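Local coordinates for uncharacterized protein (Bacteroides vulgatus, PDB 4Q88), which is assigned to glycoside hydrolase family 88 and probably hydrolyses glycosidic bonds, although its own substrate has not been established, at residues 42-47 with 346-351; 198-203 with 258-263; 208-213 with 319-324. All coordinates share one frame; numbering follows the deposited sequence.

In the fold
The three contacts lie within a largely helical chain whose family belongs to the six-hairpin glycosidases. Interaction 1 pairs helix 39-55 with helix 341-358, near the two ends of the chain, and the other two fall in sequence between its segments. Interactions 2 and 3 alternate in the order 198-203, 208-213, 258-263, 319-324, so the stretches of chain that they close overlap. Their centres are about 14 Å apart and they touch, through R259 against S209, W208 and Q322. Interaction 1 touches neither, its centre about 14 Å from that of interaction 3 and about 27 Å from that of interaction 2. It joins an early and a late helix in the core; the others tie loops to the start of helix 209-225.

Interaction 1 (42-47 with 346-351); sequences AVYHTG and AFLLAA
The side chains of Y44 and L348 meet at a slant, CE1 of the Y44 ring lying 4.1 Å from CD1 of L348. The leucine points its CB at the other helix. CG of Y44 stands anti to the backbone N (chi1 163°), and this swings the ring toward the other helix although its CB starts off away from it. The phenol OH is held beyond, by N24 and Q28 of helix 13-30. L349 sends its CD2 methyl to the backbone instead, 4.0 Å from T46 O and 4.1 Å from G47 CA.

Segments 42-47 and 346-351 run nearly parallel, at 17°, their axes approaching to 8.3 Å; such side-by-side parallel helices are consistent with the inner ring of an (alpha/alpha)6 barrel, here joining early and late parts of the chain. G47 suits the closest place: its CA is 5.4 Å from L348 CA, and a beta carbon there would point into the leucine. No hydrogen bond crosses. The hydroxyl of T46 would be costly to bury alone; T46 OG1 donates to V43 O at 2.7 Å, on a lone pair in the carbonyl plane, and Y146 OH is a second partner.

Interaction 2 (198-203 with 258-263); sequences HKTING and TRSLID
Two type I beta turns, T200 to G203 and S260 to D263, face each other where T200 CA and D263 CA come within 6.9 Å. G203 N closes the first turn on T200 O at 2.9 Å, and D263 N closes the second on S260 O at 3.2 Å. G203 ends its turn at a positive phi of 79°, a conformation that costs a residue without a side chain little.

D263 reaches from the second turn into the first, its CG anti to the backbone N (chi1 -165°), and an aspartate suits the place because its two oxygens can take several donors at once. T200 OG1 donates to the anti lone pair of D263 OD2 at 2.6 Å, while N202 N comes to the same oxygen nearly end-on to the C-O bond, at 3.2 Å. N202 thus offers both a backbone and an amide N-H: its amide, 48° from the carboxylate plane, sends ND2 to the syn lone pair of D263 OD1 at 3.1 Å and a weak second bond to OD2. Q266 N also bonds to OD1. T200 suits its post because the hydroxyl can give to the aspartate while accepting from K204 N, and its methyl CG2 rests 3.5 Å from S260 OG, which is itself bonded to D206. With D263 replaced by an alanine, the T200 hydroxyl, N202 N, the N202 amide and Q266 N would probably lose their common acceptor, and the two turns their main tie.

Segment 198-203 belongs to the loop between strand 186-187 and helix 209-225, and segment 258-263 to the one between helices 233-249 and 272-287. L261 anchors the latter on helix 209-225, its side chain packing against S209 and D212.

Interaction 3 (208-213 with 319-324); sequences WSRGDG and GYIQPV
R210 reaches across to the backbone of Q322 and P323, and its path begins on an aromatic surface. CB lies 3.7 Å above the plane of the W208 indole, toward the rim of one face. With CG anti to the backbone N (chi1 167°), the chain runs outward through CG and CD, then bends at chi3 (72°), which turns the guanidinium onto the loop. Its CZ comes 3.5 Å from Q322 O, and Q322 OE1 lies 4.2 Å above the guanidinium plane, toward the rim of one face. There NH2 gives a bond to Q322 O at 2.8 Å and also touches Q322 CB, while NH1 bonds to P323 O at 3.2 Å and only weakly to Q322 O. Both backbone oxygens lie near the guanidinium plane, although NH1 stands well above the carbonyl plane of P323. An arginine fits because its several N-H groups, spread in one plane, can serve two successive carbonyls at once; NH2 has a further partner in S273.

W208 sits at the N-cap of helix 209-225, one of the helices of the barrel-like fold expected for this family, and G211 N lies over the same face of the indole as R210 CB. A beta carbon on G211 would run into W208 CE3, so glycine allows this close seat. The extended side chain of Q322 returns from the loop to the helix start: W208 NE1 meets its OE1 at 2.9 Å, nearly straight at 165°, with ring and amide planes close to perpendicular. A water donates to the same OE1, also at 2.9 Å, and accepts a weak bond from R210 N, an amide in the first turn of the helix. F342 of helix 341-358 packs against both R210 and V324.

Interaction 1 (42-47 with 346-351)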
# COMPACT_ATOMS: atom_id res chain seq x y z
N ALA A 42 4.48 -8.00 5.64
CA ALA A 42 5.11 -7.62 4.41
C ALA A 42 4.89 -6.14 4.08
O ALA A 42 5.78 -5.51 3.53
CB ALA A 42 4.60 -8.47 3.24
N VAL A 43 3.72 -5.60 4.41
CA VAL A 43 3.48 -4.14 4.20
C VAL A 43 4.41 -3.32 5.13
O VAL A 43 4.97 -2.34 4.72
CB VAL A 43 2.00 -3.75 4.38
CG1 VAL A 43 1.82 -2.22 4.40
CG2 VAL A 43 1.22 -4.36 3.23
N TYR A 44 4.58 -3.77 6.37
CA TYR A 44 5.51 -3.12 7.29
C TYR A 44 6.89 -3.08 6.58
O TYR A 44 7.54 -2.02 6.50
CB TYR A 44 5.61 -3.77 8.66
CG TYR A 44 6.90 -3.25 9.30
CD1 TYR A 44 6.96 -1.96 9.82
CD2 TYR A 44 8.07 -3.99 9.21
CE1 TYR A 44 8.18 -1.43 10.30
CE2 TYR A 44 9.28 -3.49 9.69
CZ TYR A 44 9.33 -2.22 10.23
OH TYR A 44 10.53 -1.70 10.62
N HIS A 45 7.33 -4.22 6.01
CA HIS A 45 8.63 -4.25 5.31
C HIS A 45 8.70 -3.30 4.15
O HIS A 45 9.76 -2.77 3.90
CB HIS A 45 9.10 -5.66 4.98
CG HIS A 45 9.52 -6.39 6.19
ND1 HIS A 45 10.76 -6.20 6.77
CD2 HIS A 45 8.82 -7.17 7.06
CE1 HIS A 45 10.84 -6.92 7.87
NE2 HIS A 45 9.66 -7.48 8.09
N THR A 46 7.64 -3.09 3.37
CA THR A 46 7.65 -1.99 2.37
C THR A 46 7.96 -0.62 2.98
O THR A 46 8.74 0.17 2.42
CB THR A 46 6.37 -1.94 1.47
OG1 THR A 46 5.21 -1.49 2.19
CG2 THR A 46 6.11 -3.29 0.88
N GLY A 47 7.42 -0.33 4.15
CA GLY A 47 7.76 0.88 4.87
C GLY A 47 9.20 0.93 5.31
O GLY A 47 9.90 1.93 5.12
N ALA A 346 2.46 2.10 6.47
CA ALA A 346 1.85 3.23 5.77
C ALA A 346 2.29 4.61 6.29
O ALA A 346 2.67 5.50 5.49
CB ALA A 346 0.35 3.11 5.80
N PHE A 347 2.32 4.76 7.62
CA PHE A 347 2.84 5.96 8.25
C PHE A 347 4.29 6.29 7.82
O PHE A 347 4.57 7.39 7.41
CB PHE A 347 2.75 5.86 9.76
CG PHE A 347 3.23 7.10 10.49
CD1 PHE A 347 4.58 7.30 10.73
CD2 PHE A 347 2.34 8.07 10.90
CE1 PHE A 347 5.02 8.46 11.40
CE2 PHE A 347 2.77 9.21 11.57
CZ PHE A 347 4.09 9.40 11.79
N LEU A 348 5.13 5.28 7.81
CA LEU A 348 6.53 5.47 7.37
C LEU A 348 6.65 5.88 5.91
O LEU A 348 7.51 6.72 5.58
CB LEU A 348 7.39 4.23 7.67
CG LEU A 348 7.56 3.88 9.13
CD1 LEU A 348 8.14 2.48 9.24
CD2 LEU A 348 8.45 4.85 9.84
N LEU A 349 5.82 5.34 5.02
CA LEU A 349 5.85 5.80 3.63
C LEU A 349 5.57 7.31 3.61
O LEU A 349 6.31 8.08 2.98
CB LEU A 349 4.78 5.06 2.77
CG LEU A 349 4.90 3.54 2.56
CD1 LEU A 349 3.69 3.02 1.75
CD2 LEU A 349 6.19 3.22 1.84
N ALA A 350 4.52 7.73 4.31
CA ALA A 350 4.12 9.15 4.31
C ALA A 350 5.25 10.01 4.89
O ALA A 350 5.59 11.05 4.33
CB ALA A 350 2.84 9.36 5.13
N ALA A 351 5.80 9.56 6.01
CA ALA A 351 6.84 10.32 6.72
C ALA A 351 8.10 10.45 5.84
O ALA A 351 8.66 11.57 5.73
CB ALA A 351 7.19 9.67 8.06

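Interaction 2 (198-203 with 258-263)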
# COMPACT_ATOMS: atom_id res chain seq x y z
N HIS A 198 -25.58 -1.90 -3.12
CA HIS A 198 -25.11 -1.58 -1.76
C HIS A 198 -25.01 -0.06 -1.62
O HIS A 198 -24.48 0.62 -2.51
CB HIS A 198 -23.74 -2.19 -1.49
CG HIS A 198 -23.13 -1.74 -0.20
ND1 HIS A 198 -23.57 -2.16 1.04
CD2 HIS A 198 -22.11 -0.87 0.04
CE1 HIS A 198 -22.83 -1.60 2.00
NE2 HIS A 198 -21.96 -0.78 1.41
N LYS A 199 -25.48 0.46 -0.48
CA LYS A 199 -25.42 1.87 -0.18
C LYS A 199 -25.01 2.01 1.28
O LYS A 199 -25.17 1.07 2.08
CB LYS A 199 -26.78 2.56 -0.35
CG LYS A 199 -27.44 2.43 -1.72
CD LYS A 199 -28.65 3.34 -1.81
CE LYS A 199 -29.34 3.28 -3.17
NZ LYS A 199 -29.99 1.95 -3.38
N THR A 200 -24.47 3.17 1.61
CA THR A 200 -24.19 3.50 3.01
C THR A 200 -25.50 3.72 3.77
O THR A 200 -26.59 3.79 3.20
CB THR A 200 -23.31 4.74 3.17
OG1 THR A 200 -24.06 5.91 2.75
CG2 THR A 200 -22.00 4.60 2.36
N ILE A 201 -25.37 3.89 5.09
CA ILE A 201 -26.52 4.12 5.95
C ILE A 201 -27.29 5.37 5.53
O ILE A 201 -28.52 5.47 5.69
CB ILE A 201 -26.07 4.32 7.43
CG1 ILE A 201 -25.39 3.06 7.99
CG2 ILE A 201 -27.30 4.59 8.29
CD1 ILE A 201 -26.33 1.87 8.17
N ASN A 202 -26.58 6.36 5.01
CA ASN A 202 -27.21 7.58 4.51
C ASN A 202 -27.43 7.63 3.00
O ASN A 202 -27.70 8.72 2.44
CB ASN A 202 -26.45 8.79 4.97
CG ASN A 202 -26.48 8.93 6.47
OD1 ASN A 202 -27.56 9.16 7.07
ND2 ASN A 202 -25.34 8.74 7.11
N GLY A 203 -27.45 6.45 2.39
CA GLY A 203 -27.87 6.29 0.99
C GLY A 203 -26.81 6.67 -0.03
O GLY A 203 -27.13 6.95 -1.16
N THR A 258 -12.36 9.67 6.46
CA THR A 258 -13.16 8.65 7.16
C THR A 258 -13.25 7.32 6.42
O THR A 258 -13.12 7.26 5.17
CB THR A 258 -14.59 9.18 7.41
OG1 THR A 258 -15.19 9.64 6.18
CG2 THR A 258 -14.57 10.32 8.37
N ARG A 259 -13.53 6.26 7.15
CA ARG A 259 -13.51 4.93 6.60
C ARG A 259 -14.45 4.72 5.40
O ARG A 259 -14.11 3.97 4.49
CB ARG A 259 -13.83 3.93 7.71
CG ARG A 259 -12.69 3.75 8.72
CD ARG A 259 -13.26 3.07 9.97
NE ARG A 259 -13.90 4.05 10.82
CZ ARG A 259 -14.68 3.75 11.84
NH1 ARG A 259 -14.81 2.45 12.23
NH2 ARG A 259 -15.25 4.74 12.55
N SER A 260 -15.65 5.34 5.42
CA SER A 260 -16.49 5.46 4.25
C SER A 260 -16.29 6.86 3.73
O SER A 260 -16.69 7.85 4.38
CB SER A 260 -17.99 5.19 4.59
OG SER A 260 -18.73 5.14 3.40
N LEU A 261 -15.57 6.98 2.61
CA LEU A 261 -14.98 8.24 2.21
C LEU A 261 -16.00 9.37 2.02
O LEU A 261 -15.72 10.51 2.41
CB LEU A 261 -14.16 8.06 0.92
CG LEU A 261 -12.84 7.35 1.06
CD1 LEU A 261 -12.28 6.93 -0.31
CD2 LEU A 261 -11.83 8.18 1.83
N ILE A 262 -17.16 9.04 1.45
CA ILE A 262 -18.17 10.07 1.23
C ILE A 262 -19.42 9.93 2.13
O ILE A 262 -20.36 10.66 1.96
CB ILE A 262 -18.47 10.26 -0.25
CG1 ILE A 262 -19.05 9.00 -0.86
CG2 ILE A 262 -17.19 10.63 -1.03
CD1 ILE A 262 -19.62 9.25 -2.25
N ASP A 263 -19.34 9.08 3.17
CA ASP A 263 -20.34 9.06 4.27
C ASP A 263 -19.60 9.07 5.62
O ASP A 263 -19.47 8.04 6.30
CB ASP A 263 -21.25 7.89 4.16
CG ASP A 263 -22.49 8.02 5.04
OD1 ASP A 263 -22.48 8.86 5.96
OD2 ASP A 263 -23.50 7.34 4.80

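Interaction 3 (208-213 with 319-324)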
# COMPACT_ATOMS: atom_id res chain seq x y z
N TRP A 208 -14.40 2.47 0.52
CA TRP A 208 -13.57 2.24 1.70
C TRP A 208 -12.27 2.99 1.62
O TRP A 208 -11.50 2.77 0.68
CB TRP A 208 -13.32 0.75 1.88
CG TRP A 208 -12.57 0.35 3.09
CD1 TRP A 208 -12.73 0.83 4.35
CD2 TRP A 208 -11.60 -0.70 3.17
NE1 TRP A 208 -11.87 0.17 5.22
CE2 TRP A 208 -11.18 -0.77 4.51
CE3 TRP A 208 -11.01 -1.55 2.22
CZ2 TRP A 208 -10.24 -1.72 4.95
CZ3 TRP A 208 -10.02 -2.47 2.67
CH2 TRP A 208 -9.64 -2.52 4.01
N SER A 209 -11.95 3.77 2.65
CA SER A 209 -10.72 4.58 2.68
C SER A 209 -9.44 3.79 2.57
O SER A 209 -8.62 4.08 1.66
CB SER A 209 -10.63 5.42 3.99
OG SER A 209 -9.44 6.20 4.04
N ARG A 210 -9.20 2.80 3.43
CA ARG A 210 -7.91 2.07 3.33
C ARG A 210 -7.84 1.40 1.95
O ARG A 210 -6.77 1.38 1.32
CB ARG A 210 -7.74 1.07 4.48
CG ARG A 210 -6.62 0.16 4.19
CD ARG A 210 -6.03 -0.50 5.42
NE ARG A 210 -6.86 -1.52 6.04
CZ ARG A 210 -7.25 -1.51 7.31
NH1 ARG A 210 -7.94 -2.56 7.80
NH2 ARG A 210 -6.97 -0.50 8.11
N GLY A 211 -8.96 0.93 1.41
CA GLY A 211 -9.00 0.30 0.06
C GLY A 211 -8.47 1.26 -1.02
O GLY A 211 -7.60 0.92 -1.85
N ASP A 212 -9.04 2.44 -1.07
CA ASP A 212 -8.60 3.45 -2.00
C ASP A 212 -7.21 3.97 -1.69
O ASP A 212 -6.45 4.30 -2.65
CB ASP A 212 -9.60 4.58 -2.17
CG ASP A 212 -10.74 4.17 -3.05
OD1 ASP A 212 -10.52 4.18 -4.26
OD2 ASP A 212 -11.79 3.67 -2.53
N GLY A 213 -6.83 3.97 -0.42
CA GLY A 213 -5.42 4.25 -0.06
C GLY A 213 -4.46 3.26 -0.69
O GLY A 213 -3.43 3.65 -1.26
N GLY A 319 -1.56 5.36 16.20
CA GLY A 319 -2.92 5.00 16.63
C GLY A 319 -3.99 5.26 15.56
O GLY A 319 -3.70 5.71 14.44
N TYR A 320 -5.23 4.96 15.94
CA TYR A 320 -6.39 5.13 15.07
C TYR A 320 -6.31 4.33 13.77
O TYR A 320 -6.92 4.71 12.79
CB TYR A 320 -6.70 6.60 14.74
CG TYR A 320 -6.96 7.50 15.92
CD1 TYR A 320 -8.24 7.63 16.45
CD2 TYR A 320 -5.93 8.20 16.55
CE1 TYR A 320 -8.49 8.47 17.54
CE2 TYR A 320 -6.16 9.04 17.63
CZ TYR A 320 -7.44 9.18 18.12
OH TYR A 320 -7.63 10.04 19.21
N ILE A 321 -5.65 3.18 13.82
CA ILE A 321 -5.61 2.28 12.66
C ILE A 321 -6.80 1.33 12.69
O ILE A 321 -6.96 0.49 13.61
CB ILE A 321 -4.27 1.53 12.57
CG1 ILE A 321 -3.13 2.54 12.37
CG2 ILE A 321 -4.31 0.51 11.39
CD1 ILE A 321 -1.77 2.00 12.71
N GLN A 322 -7.64 1.40 11.65
CA GLN A 322 -8.83 0.53 11.56
C GLN A 322 -8.32 -0.93 11.57
O GLN A 322 -7.40 -1.27 10.82
CB GLN A 322 -9.58 0.75 10.25
CG GLN A 322 -10.76 -0.20 10.07
CD GLN A 322 -11.56 0.06 8.80
OE1 GLN A 322 -11.14 0.79 7.91
NE2 GLN A 322 -12.73 -0.52 8.73
N PRO A 323 -8.92 -1.80 12.36
CA PRO A 323 -8.44 -3.20 12.45
C PRO A 323 -8.81 -4.00 11.20
O PRO A 323 -9.57 -3.53 10.34
CB PRO A 323 -9.20 -3.76 13.65
CG PRO A 323 -10.27 -2.81 13.92
CD PRO A 323 -9.80 -1.46 13.49
N VAL A 324 -8.27 -5.20 11.12
CA VAL A 324 -8.50 -6.09 10.00
C VAL A 324 -9.72 -6.99 10.28
O VAL A 324 -9.80 -7.62 11.31
CB VAL A 324 -7.28 -7.00 9.79
CG1 VAL A 324 -7.51 -7.92 8.60
CG2 VAL A 324 -6.04 -6.15 9.57
O HOH W 1 -10.00 2.91 6.38